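Local coordinates for protein probable 2-dehydro-3-deoxygalactonokinase DgoK1 (Sinorhizobium meliloti, PDB 3T69) that probably phosphorylates 2-dehydro-3-deoxy-D-galactonate with ATP, the second step of D-galactonate breakdown, on the route by which galactose is degraded, at residues 66-71 and 303-308; 123-128 and 154-159. One frame throughout, in Å; residues are numbered along the deposited sequence.

In the fold
The kinase illustrates how one β-sheet of an actin-like (ASKHA) fold is held from two directions, by a late helix and by a second sheet. Contact 1 and contact 2 share the first sheet: strand 67-71 pairs with strand 108-116, which pairs in turn with strand 123-125. Contact 1 brings the end of helix 290-305 back onto this sheet; contact 2 sets the same sheet against the second one. The centre of contact 1 lies about 20 Å from the centre of the chain, that of contact 2 about 9 Å. Their centres lie about 21 Å apart, yet they touch where Gly71 O meets Arg126 CG at 3.8 Å. In relatives of this fold ATP binds in the cleft between the two domains, and the same is probable here.

Contact 1: residues 66-71 and 303-308; sequences PIIICG and RAIWPL
Trp306 lays its indole against Pro66, and this meeting of a tryptophan with a proline carries most of the contact between the end of helix 290-305 and the start of strand 67-71. Pro66 CB sits over the six-membered ring of Trp306, 3.7 Å from its centroid and only 13° off the ring normal, a textbook CH-pi approach. The proline is displaced toward the rim of the indole as a whole, so its hold is on the benzo half. The opposite face is taken by the tryptophan's own neighbour: Ile305 CG1 stands over the centre of the indole, 3.6 Å above its plane, and the ring is thus sandwiched between two aliphatic groups.

The rim of the indole points into the strand. Trp306 CH2 meets Ile67 O at 3.8 Å, near the ring plane, while Trp306 CZ3 approaches Ile68 CB at 4.2 Å. With CG anti to its carbonyl carbon (chi1 -52°), Trp306 swings its ring under Ile305 and toward the strand. Ile68 adds a second apolar touch, its CD1 lying 4.4 Å from Ile305 CD1. No hydrogen bond joins the two segments; the polar atom of the indole is satisfied outside them, where Trp306 NE1 bonds to Asp107 OD2, which helps to fix the ring's rotation. The carbonyl of Trp306 in turn bonds to Tyr8 OH.

Ile67 turns the other way and packs on Leu52 and Leu56 of helix 50-58, whereas Ile68 faces the terminal helix. The N-terminal part of strand 67-71, which pairs with strands 9-14 and 108-116, thus has helix 50-58 on one side and the end of helix 290-305 on the other. This is the layered α/β construction of an actin-like domain, here with a late helix that follows the second sheet returning to close over the first.

Contact 2: residues 123-128 and 154-159; sequences DVMRGE and KWVRLA
The Glu128 carboxylate presents one face to Lys154, whose CD stands almost directly above Glu128 CD at 3.8 Å; the two side chains cross at about a right angle. A second flat group, the peptide carbonyl of Val124, receives Lys154 NZ in its own plane. The lysine thereby bridges two β-sheets of the actin-like fold, for strand 123-125 belongs to the first and strand 154-159 to the second, their short axes running at 100° to each other. Bent at chi2 (88°), the lysine chain passes the carboxylate and brings NZ 3.0 Å from Val124 O, with a C=O...N angle of 153°. Glu128 OE1 lies 4.5 Å from Lys154 NZ, too far for a salt bridge, though the opposite charges probably still attract weakly. With an alanine in place of Lys154, Val124 O would probably lose its ammonium donor and Glu128 the aliphatic cover over its face. Phe220 and Leu227 of the second subunit pack on Asp123 and Val124 respectively. Asp123 OD1 accepts Val124 N through its anti lone pair and also bonds to Thr168 OG1. Beyond the lysine, an apolar touch completes the join: Met125 CE reaches Val156 CG2 at 4.2 Å.

Contact 1: residues 66-71 and 303-308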
ATOM      1  N   PRO B  66      13.474 -39.325   5.710  1.00 52.38           N
ATOM      2  CA  PRO B  66      13.699 -38.079   6.438  1.00 51.29           C
ATOM      3  C   PRO B  66      13.096 -36.931   5.639  1.00 50.65           C
ATOM      4  O   PRO B  66      12.694 -37.145   4.502  1.00 51.07           O
ATOM      5  CB  PRO B  66      15.234 -37.964   6.480  1.00 51.34           C
ATOM      6  CG  PRO B  66      15.714 -38.777   5.337  1.00 51.33           C
ATOM      7  CD  PRO B  66      14.654 -39.726   4.914  1.00 51.40           C
ATOM      8  N   ILE B  67      13.053 -35.728   6.224  1.00 49.56           N
ATOM      9  CA  ILE B  67      12.381 -34.556   5.637  1.00 47.34           C
ATOM     10  C   ILE B  67      13.182 -33.290   5.884  1.00 46.86           C
ATOM     11  O   ILE B  67      13.524 -32.970   7.021  1.00 46.09           O
ATOM     12  CB  ILE B  67      10.985 -34.347   6.226  1.00 46.90           C
ATOM     13  CG1 ILE B  67      10.266 -35.693   6.350  1.00 48.31           C
ATOM     14  CG2 ILE B  67      10.196 -33.373   5.409  1.00 43.19           C
ATOM     15  CD1 ILE B  67       8.747 -35.591   6.196  1.00 51.28           C
ATOM     16  N   ILE B  68      13.445 -32.569   4.800  1.00 46.25           N
ATOM     17  CA  ILE B  68      14.133 -31.310   4.839  1.00 46.35           C
ATOM     18  C   ILE B  68      13.165 -30.239   4.320  1.00 46.34           C
ATOM     19  O   ILE B  68      12.558 -30.389   3.255  1.00 46.40           O
ATOM     20  CB  ILE B  68      15.423 -31.392   4.044  1.00 46.05           C
ATOM     21  CG1 ILE B  68      16.270 -30.132   4.213  1.00 46.86           C
ATOM     22  CG2 ILE B  68      15.140 -31.742   2.623  1.00 46.86           C
ATOM     23  CD1 ILE B  68      16.672 -29.866   5.681  1.00 46.39           C
ATOM     24  N   ILE B  69      12.996 -29.189   5.122  1.00 46.25           N
ATOM     25  CA  ILE B  69      11.989 -28.171   4.871  1.00 45.83           C
ATOM     26  C   ILE B  69      12.573 -26.790   4.984  1.00 46.50           C
ATOM     27  O   ILE B  69      13.254 -26.480   5.955  1.00 46.93           O
ATOM     28  CB  ILE B  69      10.858 -28.222   5.878  1.00 45.61           C
ATOM     29  CG1 ILE B  69      10.370 -29.665   6.097  1.00 44.09           C
ATOM     30  CG2 ILE B  69       9.779 -27.302   5.425  1.00 44.56           C
ATOM     31  CD1 ILE B  69       9.208 -29.796   7.104  1.00 41.69           C
ATOM     32  N   CYS B  70      12.298 -25.958   3.989  1.00 46.74           N
ATOM     33  CA  CYS B  70      12.678 -24.570   4.016  1.00 46.80           C
ATOM     34  C   CYS B  70      11.398 -23.706   4.062  1.00 46.43           C
ATOM     35  O   CYS B  70      10.306 -24.212   3.814  1.00 46.85           O
ATOM     36  CB  CYS B  70      13.553 -24.251   2.785  1.00 46.90           C
ATOM     37  SG  CYS B  70      12.675 -24.216   1.204  1.00 50.33           S
ATOM     38  N   GLY B  71      11.537 -22.414   4.382  1.00 45.66           N
ATOM     39  CA  GLY B  71      10.423 -21.471   4.308  1.00 44.30           C
ATOM     40  C   GLY B  71       9.753 -21.108   5.624  1.00 43.62           C
ATOM     41  O   GLY B  71      10.275 -21.338   6.709  1.00 43.57           O
ATOM     42  N   ARG B 303      22.036 -33.700   1.038  1.00 49.89           N
ATOM     43  CA  ARG B 303      23.237 -34.496   0.770  1.00 51.28           C
ATOM     44  C   ARG B 303      24.183 -34.289   1.950  1.00 51.95           C
ATOM     45  O   ARG B 303      24.985 -35.185   2.269  1.00 52.29           O
ATOM     46  CB  ARG B 303      23.968 -34.107  -0.554  1.00 51.62           C
ATOM     47  CG  ARG B 303      23.333 -34.463  -1.954  1.00 53.50           C
ATOM     48  CD  ARG B 303      24.331 -34.078  -3.156  1.00 61.24           C
ATOM     49  NE  ARG B 303      23.810 -34.431  -4.513  1.00 69.81           N
ATOM     50  CZ  ARG B 303      24.504 -34.465  -5.685  1.00 71.15           C
ATOM     51  NH1 ARG B 303      25.816 -34.180  -5.744  1.00 71.63           N
ATOM     52  NH2 ARG B 303      23.880 -34.790  -6.826  1.00 66.98           N
ATOM     53  N   ALA B 304      24.117 -33.097   2.569  1.00 51.89           N
ATOM     54  CA  ALA B 304      25.107 -32.693   3.595  1.00 51.89           C
ATOM     55  C   ALA B 304      24.849 -33.266   4.990  1.00 52.40           C
ATOM     56  O   ALA B 304      25.781 -33.468   5.763  1.00 52.36           O
ATOM     57  CB  ALA B 304      25.301 -31.165   3.649  1.00 50.81           C
ATOM     58  N   ILE B 305      23.602 -33.546   5.329  1.00 53.08           N
ATOM     59  CA  ILE B 305      23.412 -34.051   6.661  1.00 54.20           C
ATOM     60  C   ILE B 305      23.139 -35.538   6.659  1.00 54.15           C
ATOM     61  O   ILE B 305      23.359 -36.216   7.669  1.00 53.57           O
ATOM     62  CB  ILE B 305      22.429 -33.199   7.510  1.00 54.39           C
ATOM     63  CG1 ILE B 305      20.969 -33.391   7.090  1.00 55.24           C
ATOM     64  CG2 ILE B 305      22.852 -31.722   7.443  1.00 55.61           C
ATOM     65  CD1 ILE B 305      20.211 -32.033   7.018  1.00 55.21           C
ATOM     66  N   TRP B 306      22.691 -36.038   5.514  1.00 54.27           N
ATOM     67  CA  TRP B 306      22.494 -37.483   5.343  1.00 54.99           C
ATOM     68  C   TRP B 306      23.279 -37.945   4.138  1.00 55.31           C
ATOM     69  O   TRP B 306      22.687 -38.419   3.180  1.00 54.62           O
ATOM     70  CB  TRP B 306      21.025 -37.842   5.183  1.00 54.14           C
ATOM     71  CG  TRP B 306      20.148 -37.270   6.269  1.00 58.45           C
ATOM     72  CD1 TRP B 306      20.228 -37.512   7.633  1.00 60.00           C
ATOM     73  CD2 TRP B 306      19.056 -36.345   6.100  1.00 59.13           C
ATOM     74  NE1 TRP B 306      19.243 -36.806   8.299  1.00 58.26           N
ATOM     75  CE2 TRP B 306      18.514 -36.088   7.387  1.00 59.44           C
ATOM     76  CE3 TRP B 306      18.485 -35.715   4.988  1.00 58.01           C
ATOM     77  CZ2 TRP B 306      17.424 -35.224   7.588  1.00 60.70           C
ATOM     78  CZ3 TRP B 306      17.400 -34.857   5.191  1.00 58.29           C
ATOM     79  CH2 TRP B 306      16.881 -34.627   6.479  1.00 59.99           C
ATOM     80  N   PRO B 307      24.618 -37.802   4.178  1.00 56.31           N
ATOM     81  CA  PRO B 307      25.412 -38.193   3.013  1.00 57.56           C
ATOM     82  C   PRO B 307      25.203 -39.674   2.793  1.00 58.51           C
ATOM     83  O   PRO B 307      24.992 -40.406   3.738  1.00 58.60           O
ATOM     84  CB  PRO B 307      26.871 -37.903   3.432  1.00 57.38           C
ATOM     85  CG  PRO B 307      26.767 -37.045   4.721  1.00 57.52           C
ATOM     86  CD  PRO B 307      25.473 -37.559   5.354  1.00 56.82           C
ATOM     87  N   LEU B 308      25.192 -40.105   1.550  1.00 60.12           N
ATOM     88  CA  LEU B 308      24.911 -41.498   1.279  1.00 62.25           C
ATOM     89  C   LEU B 308      26.207 -42.342   1.260  1.00 62.47           C
ATOM     90  O   LEU B 308      27.301 -41.801   1.087  1.00 61.90           O
ATOM     91  CB  LEU B 308      23.994 -41.655   0.044  1.00 62.36           C
ATOM     92  CG  LEU B 308      24.069 -40.727  -1.189  1.00 64.45           C
ATOM     93  CD1 LEU B 308      22.806 -40.935  -2.002  1.00 63.26           C
ATOM     94  CD2 LEU B 308      24.315 -39.172  -0.917  1.00 66.24           C
TER

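Contact 2: residues 123-128 and 154-159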
ATOM      1  N   ASP B 123      16.473  -6.391   7.935  1.00 38.95           N
ATOM      2  CA  ASP B 123      15.827  -7.218   6.896  1.00 37.84           C
ATOM      3  C   ASP B 123      15.863  -8.726   7.097  1.00 37.07           C
ATOM      4  O   ASP B 123      16.699  -9.281   7.814  1.00 37.24           O
ATOM      5  CB  ASP B 123      16.328  -6.881   5.499  1.00 37.50           C
ATOM      6  CG  ASP B 123      15.206  -6.864   4.482  1.00 37.93           C
ATOM      7  OD1 ASP B 123      14.228  -7.621   4.591  1.00 35.57           O
ATOM      8  OD2 ASP B 123      15.289  -6.047   3.559  1.00 44.60           O
ATOM      9  N   VAL B 124      14.927  -9.395   6.467  1.00 35.95           N
ATOM     10  CA  VAL B 124      14.644 -10.757   6.866  1.00 35.61           C
ATOM     11  C   VAL B 124      14.218 -11.624   5.691  1.00 35.74           C
ATOM     12  O   VAL B 124      13.611 -11.136   4.741  1.00 36.10           O
ATOM     13  CB  VAL B 124      13.623 -10.692   8.012  1.00 35.46           C
ATOM     14  CG1 VAL B 124      12.250 -11.328   7.652  1.00 33.79           C
ATOM     15  CG2 VAL B 124      14.273 -11.141   9.285  1.00 31.59           C
ATOM     16  N   MET B 125      14.608 -12.882   5.699  1.00 36.02           N
ATOM     17  CA  MET B 125      14.279 -13.766   4.557  1.00 36.46           C
ATOM     18  C   MET B 125      14.205 -15.152   5.096  1.00 36.92           C
ATOM     19  O   MET B 125      15.062 -15.561   5.856  1.00 37.18           O
ATOM     20  CB  MET B 125      15.252 -13.616   3.365  1.00 36.25           C
ATOM     21  CG  MET B 125      16.359 -14.674   3.166  1.00 37.65           C
ATOM     22  SD  MET B 125      17.327 -14.658   1.597  1.00 29.56           S
ATOM     23  CE  MET B 125      17.724 -12.946   1.482  1.00 34.40           C
ATOM     24  N   ARG B 126      13.104 -15.819   4.807  1.00 37.57           N
ATOM     25  CA  ARG B 126      12.909 -17.181   5.221  1.00 38.44           C
ATOM     26  C   ARG B 126      12.467 -18.044   3.987  1.00 39.50           C
ATOM     27  O   ARG B 126      11.275 -18.093   3.647  1.00 40.07           O
ATOM     28  CB  ARG B 126      11.891 -17.160   6.365  1.00 38.50           C
ATOM     29  CG  ARG B 126      12.127 -18.134   7.451  1.00 38.98           C
ATOM     30  CD  ARG B 126      11.117 -18.097   8.579  1.00 36.64           C
ATOM     31  NE  ARG B 126      11.597 -17.374   9.759  1.00 39.54           N
ATOM     32  CZ  ARG B 126      12.636 -17.729  10.538  1.00 39.71           C
ATOM     33  NH1 ARG B 126      13.335 -18.829  10.295  1.00 35.21           N
ATOM     34  NH2 ARG B 126      12.964 -16.974  11.590  1.00 39.42           N
ATOM     35  N   GLY B 127      13.419 -18.667   3.270  1.00 40.35           N
ATOM     36  CA  GLY B 127      13.098 -19.558   2.114  1.00 41.58           C
ATOM     37  C   GLY B 127      13.847 -19.293   0.803  1.00 43.39           C
ATOM     38  O   GLY B 127      14.225 -20.216   0.043  1.00 44.97           O
ATOM     39  N   GLU B 128      14.031 -18.017   0.510  1.00 44.04           N
ATOM     40  CA  GLU B 128      14.821 -17.533  -0.606  1.00 43.42           C
ATOM     41  C   GLU B 128      16.284 -17.838  -0.365  1.00 43.47           C
ATOM     42  O   GLU B 128      17.101 -17.801  -1.310  1.00 43.87           O
ATOM     43  CB  GLU B 128      14.624 -16.000  -0.755  1.00 44.26           C
ATOM     44  CG  GLU B 128      13.206 -15.500  -1.199  1.00 44.31           C
ATOM     45  CD  GLU B 128      12.222 -15.325  -0.070  1.00 47.93           C
ATOM     46  OE1 GLU B 128      12.636 -15.431   1.106  1.00 51.58           O
ATOM     47  OE2 GLU B 128      11.018 -15.084  -0.332  1.00 47.15           O
ATOM     48  N   LYS B 154      12.685 -10.184  -3.055  1.00 44.19           N
ATOM     49  CA  LYS B 154      14.004  -9.979  -2.498  1.00 43.38           C
ATOM     50  C   LYS B 154      15.049  -9.500  -3.526  1.00 43.63           C
ATOM     51  O   LYS B 154      15.075  -9.994  -4.662  1.00 44.76           O
ATOM     52  CB  LYS B 154      14.422 -11.250  -1.760  1.00 42.75           C
ATOM     53  CG  LYS B 154      14.183 -11.170  -0.255  1.00 40.03           C
ATOM     54  CD  LYS B 154      12.835 -11.593   0.256  1.00 34.57           C
ATOM     55  CE  LYS B 154      12.636 -10.786   1.493  1.00 35.35           C
ATOM     56  NZ  LYS B 154      11.654 -11.251   2.487  1.00 40.29           N
ATOM     57  N   TRP B 155      15.881  -8.535  -3.160  1.00 43.35           N
ATOM     58  CA  TRP B 155      17.016  -8.133  -4.017  1.00 44.51           C
ATOM     59  C   TRP B 155      18.333  -8.393  -3.285  1.00 45.15           C
ATOM     60  O   TRP B 155      18.594  -7.790  -2.255  1.00 44.86           O
ATOM     61  CB  TRP B 155      16.908  -6.668  -4.458  1.00 44.26           C
ATOM     62  CG  TRP B 155      15.869  -6.474  -5.606  1.00 45.64           C
ATOM     63  CD1 TRP B 155      14.514  -6.676  -5.538  1.00 44.91           C
ATOM     64  CD2 TRP B 155      16.135  -6.049  -6.943  1.00 43.72           C
ATOM     65  NE1 TRP B 155      13.925  -6.413  -6.741  1.00 43.87           N
ATOM     66  CE2 TRP B 155      14.896  -6.022  -7.625  1.00 45.39           C
ATOM     67  CE3 TRP B 155      17.300  -5.716  -7.637  1.00 43.43           C
ATOM     68  CZ2 TRP B 155      14.793  -5.667  -8.979  1.00 45.94           C
ATOM     69  CZ3 TRP B 155      17.210  -5.363  -8.970  1.00 45.30           C
ATOM     70  CH2 TRP B 155      15.955  -5.327  -9.632  1.00 46.07           C
ATOM     71  N   VAL B 156      19.150  -9.307  -3.814  1.00 46.20           N
ATOM     72  CA  VAL B 156      20.288  -9.873  -3.058  1.00 46.92           C
ATOM     73  C   VAL B 156      21.683  -9.632  -3.702  1.00 48.01           C
ATOM     74  O   VAL B 156      21.880  -9.917  -4.881  1.00 48.75           O
ATOM     75  CB  VAL B 156      20.047 -11.375  -2.851  1.00 46.18           C
ATOM     76  CG1 VAL B 156      21.057 -11.982  -1.887  1.00 45.50           C
ATOM     77  CG2 VAL B 156      18.640 -11.612  -2.383  1.00 44.99           C
ATOM     78  N   ARG B 157      22.622  -9.083  -2.950  1.00 49.31           N
ATOM     79  CA  ARG B 157      23.973  -8.975  -3.439  1.00 52.32           C
ATOM     80  C   ARG B 157      24.696 -10.284  -3.065  1.00 53.29           C
ATOM     81  O   ARG B 157      25.026 -10.518  -1.881  1.00 53.27           O
ATOM     82  CB  ARG B 157      24.736  -7.732  -2.892  1.00 53.13           C
ATOM     83  CG  ARG B 157      23.865  -6.510  -2.406  1.00 58.40           C
ATOM     84  CD  ARG B 157      24.625  -5.153  -2.106  1.00 64.00           C
ATOM     85  NE  ARG B 157      26.039  -5.256  -1.665  1.00 69.87           N
ATOM     86  CZ  ARG B 157      26.495  -5.095  -0.411  1.00 71.41           C
ATOM     87  NH1 ARG B 157      25.655  -4.847   0.602  1.00 70.62           N
ATOM     88  NH2 ARG B 157      27.809  -5.208  -0.164  1.00 70.62           N
ATOM     89  N   LEU B 158      24.955 -11.110  -4.088  1.00 54.21           N
ATOM     90  CA  LEU B 158      25.613 -12.427  -3.963  1.00 54.69           C
ATOM     91  C   LEU B 158      27.078 -12.410  -4.449  1.00 55.79           C
ATOM     92  O   LEU B 158      27.370 -11.856  -5.500  1.00 56.62           O
ATOM     93  CB  LEU B 158      24.810 -13.452  -4.751  1.00 53.60           C
ATOM     94  CG  LEU B 158      25.233 -14.910  -4.691  1.00 53.78           C
ATOM     95  CD1 LEU B 158      25.503 -15.378  -3.227  1.00 54.34           C
ATOM     96  CD2 LEU B 158      24.175 -15.767  -5.359  1.00 49.95           C
ATOM     97  N   ALA B 159      28.003 -12.936  -3.674  1.00 56.96           N
ATOM     98  CA  ALA B 159      29.369 -13.048  -4.145  1.00 58.19           C
ATOM     99  C   ALA B 159      30.060 -14.274  -3.622  1.00 59.11           C
ATOM    100  O   ALA B 159      30.320 -14.344  -2.453  1.00 58.86           O
ATOM    101  CB  ALA B 159      30.140 -11.845  -3.746  1.00 57.98           C
TER